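Local coordinates for metagenomic carboxyl esterase MGS0156 (Uncultured organism, PDB 5D8M), which probably hydrolyses carboxylic ester bonds with an alpha/beta-hydrolase-like fold built round a parallel beta-sheet, at residues L80-P93 against L106-Y119. Numbering follows the deposited sequence.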
ATOM      1  N   LEU A  80     -14.954 -13.252 -14.236  1.00 22.12           N
ATOM      2  CA  LEU A  80     -15.883 -12.293 -13.633  1.00 21.10           C
ATOM      3  C   LEU A  80     -16.910 -12.992 -12.753  1.00 20.93           C
ATOM      4  O   LEU A  80     -17.908 -12.395 -12.339  1.00 22.92           O
ATOM      5  CB  LEU A  80     -16.572 -11.470 -14.728  1.00 24.59           C
ATOM      6  CG  LEU A  80     -15.610 -10.481 -15.398  1.00 25.55           C
ATOM      7  CD1 LEU A  80     -16.198  -9.875 -16.687  1.00 27.39           C
ATOM      8  CD2 LEU A  80     -15.212  -9.367 -14.410  1.00 24.76           C
ATOM      9  N   GLY A  81     -16.659 -14.258 -12.462  1.00 20.55           N
ATOM     10  CA  GLY A  81     -17.525 -15.015 -11.584  1.00 20.72           C
ATOM     11  C   GLY A  81     -16.944 -15.116 -10.189  1.00 19.64           C
ATOM     12  O   GLY A  81     -16.027 -14.398  -9.843  1.00 19.43           O
ATOM     13  N   VAL A  82     -17.507 -15.999  -9.384  1.00 19.91           N
ATOM     14  CA  VAL A  82     -17.104 -16.170  -8.005  1.00 19.09           C
ATOM     15  C   VAL A  82     -15.900 -17.093  -7.933  1.00 19.14           C
ATOM     16  O   VAL A  82     -15.918 -18.215  -8.466  1.00 20.16           O
ATOM     17  CB  VAL A  82     -18.247 -16.749  -7.142  1.00 24.22           C
ATOM     18  CG1 VAL A  82     -17.762 -17.031  -5.729  1.00 18.85           C
ATOM     19  CG2 VAL A  82     -19.460 -15.798  -7.137  1.00 21.21           C
ATOM     20  N   SER A  83     -14.866 -16.631  -7.251  1.00 18.13           N
ATOM     21  CA  SER A  83     -13.672 -17.445  -7.068  1.00 24.34           C
ATOM     22  C   SER A  83     -13.948 -18.601  -6.123  1.00 24.37           C
ATOM     23  O   SER A  83     -14.656 -18.447  -5.127  1.00 18.34           O
ATOM     24  CB  SER A  83     -12.514 -16.609  -6.534  1.00 19.49           C
ATOM     25  OG  SER A  83     -11.414 -17.450  -6.215  1.00 17.66           O
ATOM     26  N   THR A  84     -13.387 -19.760  -6.447  1.00 21.60           N
ATOM     27  CA  THR A  84     -13.431 -20.892  -5.540  1.00 24.73           C
ATOM     28  C   THR A  84     -12.002 -21.306  -5.134  1.00 20.86           C
ATOM     29  O   THR A  84     -11.787 -22.411  -4.667  1.00 21.82           O
ATOM     30  CB  THR A  84     -14.195 -22.105  -6.169  1.00 29.15           C
ATOM     31  OG1 THR A  84     -13.648 -22.417  -7.453  1.00 29.14           O
ATOM     32  CG2 THR A  84     -15.697 -21.787  -6.330  1.00 30.81           C
ATOM     33  N   ALA A  85     -11.038 -20.403  -5.295  1.00 21.00           N
ATOM     34  CA  ALA A  85      -9.630 -20.697  -4.979  1.00 21.39           C
ATOM     35  C   ALA A  85      -9.297 -20.761  -3.472  1.00 22.54           C
ATOM     36  O   ALA A  85      -8.211 -21.168  -3.088  1.00 21.35           O
ATOM     37  CB  ALA A  85      -8.731 -19.664  -5.647  1.00 21.50           C
ATOM     38  N   GLY A  86     -10.211 -20.337  -2.611  1.00 23.46           N
ATOM     39  CA  GLY A  86      -9.910 -20.306  -1.185  1.00 23.59           C
ATOM     40  C   GLY A  86      -8.854 -19.261  -0.809  1.00 22.46           C
ATOM     41  O   GLY A  86      -8.094 -19.447   0.139  1.00 20.83           O
ATOM     42  N   ILE A  87      -8.798 -18.165  -1.554  1.00 15.62           N
ATOM     43  CA  ILE A  87      -7.846 -17.094  -1.260  1.00 14.66           C
ATOM     44  C   ILE A  87      -8.410 -16.195  -0.164  1.00 17.24           C
ATOM     45  O   ILE A  87      -9.592 -15.877  -0.174  1.00 16.56           O
ATOM     46  CB  ILE A  87      -7.515 -16.265  -2.528  1.00 14.59           C
ATOM     47  CG1 ILE A  87      -6.673 -17.117  -3.474  1.00 17.53           C
ATOM     48  CG2 ILE A  87      -6.795 -14.933  -2.181  1.00 13.86           C
ATOM     49  CD1 ILE A  87      -6.316 -16.434  -4.771  1.00 17.37           C
ATOM     50  N   ARG A  88      -7.561 -15.828   0.789  1.00 14.99           N
ATOM     51  CA  ARG A  88      -7.896 -14.842   1.797  1.00 15.64           C
ATOM     52  C   ARG A  88      -6.959 -13.648   1.679  1.00 13.82           C
ATOM     53  O   ARG A  88      -5.745 -13.798   1.707  1.00 15.40           O
ATOM     54  CB  ARG A  88      -7.814 -15.432   3.211  1.00 16.36           C
ATOM     55  CG  ARG A  88      -8.024 -14.377   4.301  1.00 17.08           C
ATOM     56  CD  ARG A  88      -7.997 -15.027   5.683  1.00 18.83           C
ATOM     57  NE  ARG A  88      -9.020 -16.057   5.823  1.00 18.11           N
ATOM     58  CZ  ARG A  88     -10.275 -15.825   6.180  1.00 16.39           C
ATOM     59  NH1 ARG A  88     -10.687 -14.595   6.455  1.00 14.31           N
ATOM     60  NH2 ARG A  88     -11.119 -16.823   6.258  1.00 20.30           N
ATOM     61  N   LEU A  89      -7.550 -12.472   1.526  1.00 11.88           N
ATOM     62  CA  LEU A  89      -6.829 -11.220   1.515  1.00 13.51           C
ATOM     63  C   LEU A  89      -6.635 -10.770   2.969  1.00 13.86           C
ATOM     64  O   LEU A  89      -7.601 -10.548   3.699  1.00 12.55           O
ATOM     65  CB  LEU A  89      -7.597 -10.166   0.712  1.00 10.50           C
ATOM     66  CG  LEU A  89      -8.089 -10.596  -0.673  1.00 13.91           C
ATOM     67  CD1 LEU A  89      -8.948  -9.478  -1.299  1.00 13.85           C
ATOM     68  CD2 LEU A  89      -6.915 -10.965  -1.583  1.00 12.76           C
ATOM     69  N   VAL A  90      -5.381 -10.709   3.385  1.00 13.43           N
ATOM     70  CA  VAL A  90      -5.019 -10.208   4.693  1.00 12.67           C
ATOM     71  C   VAL A  90      -4.590  -8.753   4.537  1.00 10.37           C
ATOM     72  O   VAL A  90      -3.537  -8.458   3.971  1.00 10.75           O
ATOM     73  CB  VAL A  90      -3.902 -11.051   5.325  1.00 13.28           C
ATOM     74  CG1 VAL A  90      -3.619 -10.550   6.735  1.00 12.00           C
ATOM     75  CG2 VAL A  90      -4.339 -12.544   5.345  1.00 12.67           C
ATOM     76  N   LEU A  91      -5.434  -7.863   5.034  1.00 10.30           N
ATOM     77  CA  LEU A  91      -5.293  -6.426   4.886  1.00 10.59           C
ATOM     78  C   LEU A  91      -4.468  -5.848   6.034  1.00 13.61           C
ATOM     79  O   LEU A  91      -4.805  -6.035   7.175  1.00 14.25           O
ATOM     80  CB  LEU A  91      -6.667  -5.763   4.856  1.00  8.82           C
ATOM     81  CG  LEU A  91      -7.701  -6.369   3.911  1.00 15.76           C
ATOM     82  CD1 LEU A  91      -9.122  -5.766   4.143  1.00 13.81           C
ATOM     83  CD2 LEU A  91      -7.244  -6.157   2.476  1.00 16.94           C
ATOM     84  N   VAL A  92      -3.381  -5.162   5.713  1.00  8.32           N
ATOM     85  CA  VAL A  92      -2.528  -4.583   6.724  1.00  9.47           C
ATOM     86  C   VAL A  92      -2.367  -3.099   6.462  1.00 11.64           C
ATOM     87  O   VAL A  92      -1.774  -2.713   5.443  1.00 11.17           O
ATOM     88  CB  VAL A  92      -1.139  -5.248   6.738  1.00 10.00           C
ATOM     89  CG1 VAL A  92      -0.292  -4.685   7.861  1.00  9.93           C
ATOM     90  CG2 VAL A  92      -1.277  -6.780   6.841  1.00  8.79           C
ATOM     91  N   PRO A  93      -2.852  -2.253   7.394  1.00 10.53           N
ATOM     92  CA  PRO A  93      -2.794  -0.800   7.198  1.00  8.82           C
ATOM     93  C   PRO A  93      -1.481  -0.186   7.620  1.00 10.73           C
ATOM     94  O   PRO A  93      -0.599  -0.889   8.100  1.00 12.67           O
ATOM     95  CB  PRO A  93      -3.925  -0.283   8.091  1.00  8.16           C
ATOM     96  CG  PRO A  93      -3.905  -1.224   9.227  1.00 11.63           C
ATOM     97  CD  PRO A  93      -3.605  -2.600   8.615  1.00 10.91           C
ATOM     98  N   LEU A 106      -9.073   0.123   6.653  1.00 10.91           N
ATOM     99  CA  LEU A 106      -8.457  -0.177   5.366  1.00 12.23           C
ATOM    100  C   LEU A 106      -9.415  -0.919   4.419  1.00 13.56           C
ATOM    101  O   LEU A 106      -9.979  -1.946   4.782  1.00 11.81           O
ATOM    102  CB  LEU A 106      -7.182  -1.002   5.574  1.00  8.39           C
ATOM    103  CG  LEU A 106      -6.394  -1.340   4.295  1.00 12.47           C
ATOM    104  CD1 LEU A 106      -5.860  -0.110   3.665  1.00 11.24           C
ATOM    105  CD2 LEU A 106      -5.258  -2.328   4.581  1.00 12.04           C
ATOM    106  N   PHE A 107      -9.603  -0.373   3.218  1.00 12.13           N
ATOM    107  CA  PHE A 107     -10.439  -0.992   2.183  1.00 10.78           C
ATOM    108  C   PHE A 107     -11.838  -1.354   2.651  1.00 14.07           C
ATOM    109  O   PHE A 107     -12.448  -2.303   2.151  1.00 11.15           O
ATOM    110  CB  PHE A 107      -9.739  -2.240   1.609  1.00 10.04           C
ATOM    111  CG  PHE A 107      -8.732  -1.910   0.526  1.00 12.60           C
ATOM    112  CD1 PHE A 107      -9.154  -1.340  -0.661  1.00 14.74           C
ATOM    113  CD2 PHE A 107      -7.379  -2.161   0.700  1.00 12.23           C
ATOM    114  CE1 PHE A 107      -8.254  -1.001  -1.653  1.00 14.60           C
ATOM    115  CE2 PHE A 107      -6.456  -1.844  -0.283  1.00 11.50           C
ATOM    116  CZ  PHE A 107      -6.886  -1.279  -1.470  1.00 15.44           C
ATOM    117  N   ASP A 108     -12.360  -0.609   3.620  1.00 13.19           N
ATOM    118  CA  ASP A 108     -13.599  -1.051   4.266  1.00 16.25           C
ATOM    119  C   ASP A 108     -14.764  -1.139   3.283  1.00 18.26           C
ATOM    120  O   ASP A 108     -15.569  -2.063   3.356  1.00 15.78           O
ATOM    121  CB  ASP A 108     -13.983  -0.114   5.416  1.00 14.41           C
ATOM    122  CG  ASP A 108     -14.717  -0.834   6.532  1.00 23.36           C
ATOM    123  OD1 ASP A 108     -14.363  -2.008   6.853  1.00 20.08           O
ATOM    124  OD2 ASP A 108     -15.626  -0.212   7.115  1.00 26.60           O
ATOM    125  N   ASP A 109     -14.852  -0.169   2.376  1.00 16.05           N
ATOM    126  CA  ASP A 109     -15.944  -0.141   1.417  1.00 17.99           C
ATOM    127  C   ASP A 109     -15.729  -1.106   0.236  1.00 15.73           C
ATOM    128  O   ASP A 109     -16.620  -1.278  -0.592  1.00 18.30           O
ATOM    129  CB  ASP A 109     -16.157   1.290   0.911  1.00 19.00           C
ATOM    130  CG  ASP A 109     -14.886   1.923   0.285  1.00 22.61           C
ATOM    131  OD1 ASP A 109     -13.727   1.402   0.413  1.00 17.78           O
ATOM    132  OD2 ASP A 109     -15.083   3.000  -0.329  1.00 24.44           O
ATOM    133  N   ALA A 110     -14.562  -1.741   0.178  1.00 11.22           N
ATOM    134  CA  ALA A 110     -14.247  -2.714  -0.876  1.00 13.41           C
ATOM    135  C   ALA A 110     -14.490  -4.180  -0.485  1.00 14.43           C
ATOM    136  O   ALA A 110     -14.577  -5.052  -1.339  1.00 12.77           O
ATOM    137  CB  ALA A 110     -12.785  -2.557  -1.310  1.00 12.73           C
ATOM    138  N   ARG A 111     -14.569  -4.456   0.805  1.00 18.03           N
ATOM    139  CA  ARG A 111     -14.665  -5.841   1.262  1.00 15.85           C
ATOM    140  C   ARG A 111     -15.985  -6.555   0.917  1.00 12.90           C
ATOM    141  O   ARG A 111     -15.934  -7.742   0.591  1.00 14.42           O
ATOM    142  CB  ARG A 111     -14.386  -5.893   2.762  1.00 16.00           C
ATOM    143  CG  ARG A 111     -12.940  -5.412   3.053  1.00 14.25           C
ATOM    144  CD  ARG A 111     -12.694  -5.266   4.537  1.00 14.02           C
ATOM    145  NE  ARG A 111     -12.710  -6.567   5.206  1.00 17.13           N
ATOM    146  CZ  ARG A 111     -12.602  -6.734   6.527  1.00 18.56           C
ATOM    147  NH1 ARG A 111     -12.475  -5.673   7.330  1.00 14.72           N
ATOM    148  NH2 ARG A 111     -12.633  -7.959   7.046  1.00 18.10           N
ATOM    149  N   PRO A 112     -17.144  -5.857   0.935  1.00 15.17           N
ATOM    150  CA  PRO A 112     -18.337  -6.568   0.441  1.00 19.06           C
ATOM    151  C   PRO A 112     -18.194  -7.071  -1.008  1.00 19.24           C
ATOM    152  O   PRO A 112     -18.627  -8.192  -1.312  1.00 18.83           O
ATOM    153  CB  PRO A 112     -19.438  -5.511   0.541  1.00 19.98           C
ATOM    154  CG  PRO A 112     -18.996  -4.637   1.693  1.00 20.37           C
ATOM    155  CD  PRO A 112     -17.503  -4.549   1.528  1.00 18.88           C
ATOM    156  N   ASP A 113     -17.578  -6.275  -1.879  1.00 16.79           N
ATOM    157  CA  ASP A 113     -17.493  -6.678  -3.272  1.00 17.19           C
ATOM    158  C   ASP A 113     -16.573  -7.877  -3.442  1.00 15.44           C
ATOM    159  O   ASP A 113     -16.884  -8.787  -4.191  1.00 16.66           O
ATOM    160  CB  ASP A 113     -17.008  -5.547  -4.176  1.00 19.33           C
ATOM    161  CG  ASP A 113     -16.721  -6.031  -5.603  1.00 23.81           C
ATOM    162  OD1 ASP A 113     -17.696  -6.161  -6.387  1.00 20.29           O
ATOM    163  OD2 ASP A 113     -15.528  -6.285  -5.929  1.00 19.06           O
ATOM    164  N   VAL A 114     -15.440  -7.902  -2.765  1.00 12.84           N
ATOM    165  CA  VAL A 114     -14.537  -9.009  -3.066  1.00 12.86           C
ATOM    166  C   VAL A 114     -15.077 -10.283  -2.411  1.00 13.33           C
ATOM    167  O   VAL A 114     -14.897 -11.369  -2.941  1.00 13.81           O
ATOM    168  CB  VAL A 114     -13.069  -8.722  -2.652  1.00 18.38           C
ATOM    169  CG1 VAL A 114     -12.520  -7.487  -3.419  1.00 11.76           C
ATOM    170  CG2 VAL A 114     -12.924  -8.530  -1.159  1.00 11.64           C
ATOM    171  N   GLU A 115     -15.805 -10.146  -1.310  1.00 14.79           N
ATOM    172  CA  GLU A 115     -16.402 -11.314  -0.654  1.00 18.82           C
ATOM    173  C   GLU A 115     -17.567 -11.894  -1.458  1.00 18.80           C
ATOM    174  O   GLU A 115     -17.785 -13.107  -1.483  1.00 16.09           O
ATOM    175  CB  GLU A 115     -16.837 -10.949   0.766  1.00 20.92           C
ATOM    176  CG  GLU A 115     -15.627 -10.738   1.666  1.00 25.78           C
ATOM    177  CD  GLU A 115     -15.981 -10.508   3.116  1.00 37.44           C
ATOM    178  OE1 GLU A 115     -17.188 -10.442   3.427  1.00 47.31           O
ATOM    179  OE2 GLU A 115     -15.049 -10.400   3.946  1.00 35.53           O
ATOM    180  N   ARG A 116     -18.298 -11.029  -2.140  1.00 15.01           N
ATOM    181  CA  ARG A 116     -19.288 -11.504  -3.092  1.00 17.75           C
ATOM    182  C   ARG A 116     -18.647 -12.452  -4.107  1.00 20.79           C
ATOM    183  O   ARG A 116     -19.248 -13.460  -4.511  1.00 17.19           O
ATOM    184  CB  ARG A 116     -19.921 -10.333  -3.819  1.00 16.10           C
ATOM    185  CG  ARG A 116     -20.443 -10.653  -5.196  1.00 19.28           C
ATOM    186  CD  ARG A 116     -21.401  -9.564  -5.645  1.00 24.43           C
ATOM    187  NE  ARG A 116     -22.562  -9.501  -4.759  1.00 30.44           N
ATOM    188  CZ  ARG A 116     -23.445  -8.506  -4.732  1.00 33.68           C
ATOM    189  NH1 ARG A 116     -23.306  -7.461  -5.541  1.00 30.26           N
ATOM    190  NH2 ARG A 116     -24.472  -8.563  -3.893  1.00 37.60           N
ATOM    191  N   TYR A 117     -17.422 -12.127  -4.513  1.00 15.70           N
ATOM    192  CA  TYR A 117     -16.783 -12.899  -5.573  1.00 20.27           C
ATOM    193  C   TYR A 117     -15.769 -13.924  -5.092  1.00 16.02           C
ATOM    194  O   TYR A 117     -14.889 -14.325  -5.855  1.00 16.69           O
ATOM    195  CB  TYR A 117     -16.138 -11.957  -6.588  1.00 15.87           C
ATOM    196  CG  TYR A 117     -17.192 -11.239  -7.386  1.00 16.42           C
ATOM    197  CD1 TYR A 117     -17.995 -11.934  -8.277  1.00 17.52           C
ATOM    198  CD2 TYR A 117     -17.421  -9.878  -7.213  1.00 18.35           C
ATOM    199  CE1 TYR A 117     -18.983 -11.294  -9.001  1.00 24.17           C
ATOM    200  CE2 TYR A 117     -18.414  -9.217  -7.937  1.00 18.22           C
ATOM    201  CZ  TYR A 117     -19.185  -9.929  -8.830  1.00 22.46           C
ATOM    202  OH  TYR A 117     -20.164  -9.285  -9.560  1.00 23.85           O
ATOM    203  N   GLY A 118     -15.910 -14.357  -3.843  1.00 18.24           N
ATOM    204  CA  GLY A 118     -15.246 -15.561  -3.353  1.00 17.69           C
ATOM    205  C   GLY A 118     -13.923 -15.338  -2.652  1.00 19.50           C
ATOM    206  O   GLY A 118     -13.204 -16.290  -2.361  1.00 20.62           O
ATOM    207  N   TYR A 119     -13.584 -14.080  -2.386  1.00 19.48           N
ATOM    208  CA  TYR A 119     -12.343 -13.780  -1.695  1.00 17.39           C
ATOM    209  C   TYR A 119     -12.654 -13.413  -0.243  1.00 21.15           C
ATOM    210  O   TYR A 119     -13.335 -12.409   0.021  1.00 20.25           O
ATOM    211  CB  TYR A 119     -11.580 -12.650  -2.408  1.00 16.04           C
ATOM    212  CG  TYR A 119     -11.223 -13.003  -3.846  1.00 17.52           C
ATOM    213  CD1 TYR A 119     -10.151 -13.840  -4.119  1.00 19.25           C
ATOM    214  CD2 TYR A 119     -11.970 -12.514  -4.926  1.00 18.02           C
ATOM    215  CE1 TYR A 119      -9.808 -14.194  -5.428  1.00 14.48           C
ATOM    216  CE2 TYR A 119     -11.635 -12.860  -6.250  1.00 16.36           C
ATOM    217  CZ  TYR A 119     -10.547 -13.704  -6.480  1.00 17.69           C
ATOM    218  OH  TYR A 119     -10.178 -14.061  -7.757  1.00 16.45           O
TER
HETATM  219  O   HOH W   1     -20.411 -10.504 -12.172  1.00 35.47           O
HETATM  220  O   HOH W   2     -10.787 -17.307  -3.580  1.00 14.79           O
HETATM  221  O   HOH W   3     -12.989 -19.316  -2.413  1.00 17.72           O
HETATM  222  O   HOH W   4     -11.775 -17.512   0.038  1.00 17.95           O
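Ser83 lies against Tyr119 with its CB over one ring face, a CH-pi contact 3.9 Å from the ring centroid, while Ile87 CB meets the same ring at its edge, in plane. The one direct hydrogen bond between the segments is close by: Ser83 N gives a nearly straight bond (167°) to Tyr117 O, 2.7 Å away, approaching from above the carbonyl plane. With OG anti to the backbone N (chi1 173°), Ser83 accepts from Ala85 N in an ST turn and bonds Glu336. Tyr119 OH bonds the same Glu336 carboxylate, tying both residues to helix 324-338. Water 2 joins Ser83 OG and Ile87 N to Gly118 O, and water 1 links Leu80 O to Tyr117 OH. Gly118, at positive phi, is the C-prime residue of the Schellman motif ending helix 111-116; its CA makes a CA-H...O contact with Ser83 O at 3.4 Å. Farther along the strand the contact is apolar. Leu89 CD1 meets Val114 CG2, Leu91 CD1 rests on Arg111 CD at 3.6 Å, and Leu106 CD2 packs against Leu91 CB. Arg111 NE bonds Thr121 OG1, which helps position that arm. The whole forms the first half of a beta-alpha-beta unit: strand 87-92, between strands 151-157 and 120-123 in the parallel sheet, is packed against by helix 111-116, which leads into edge strand 120-123.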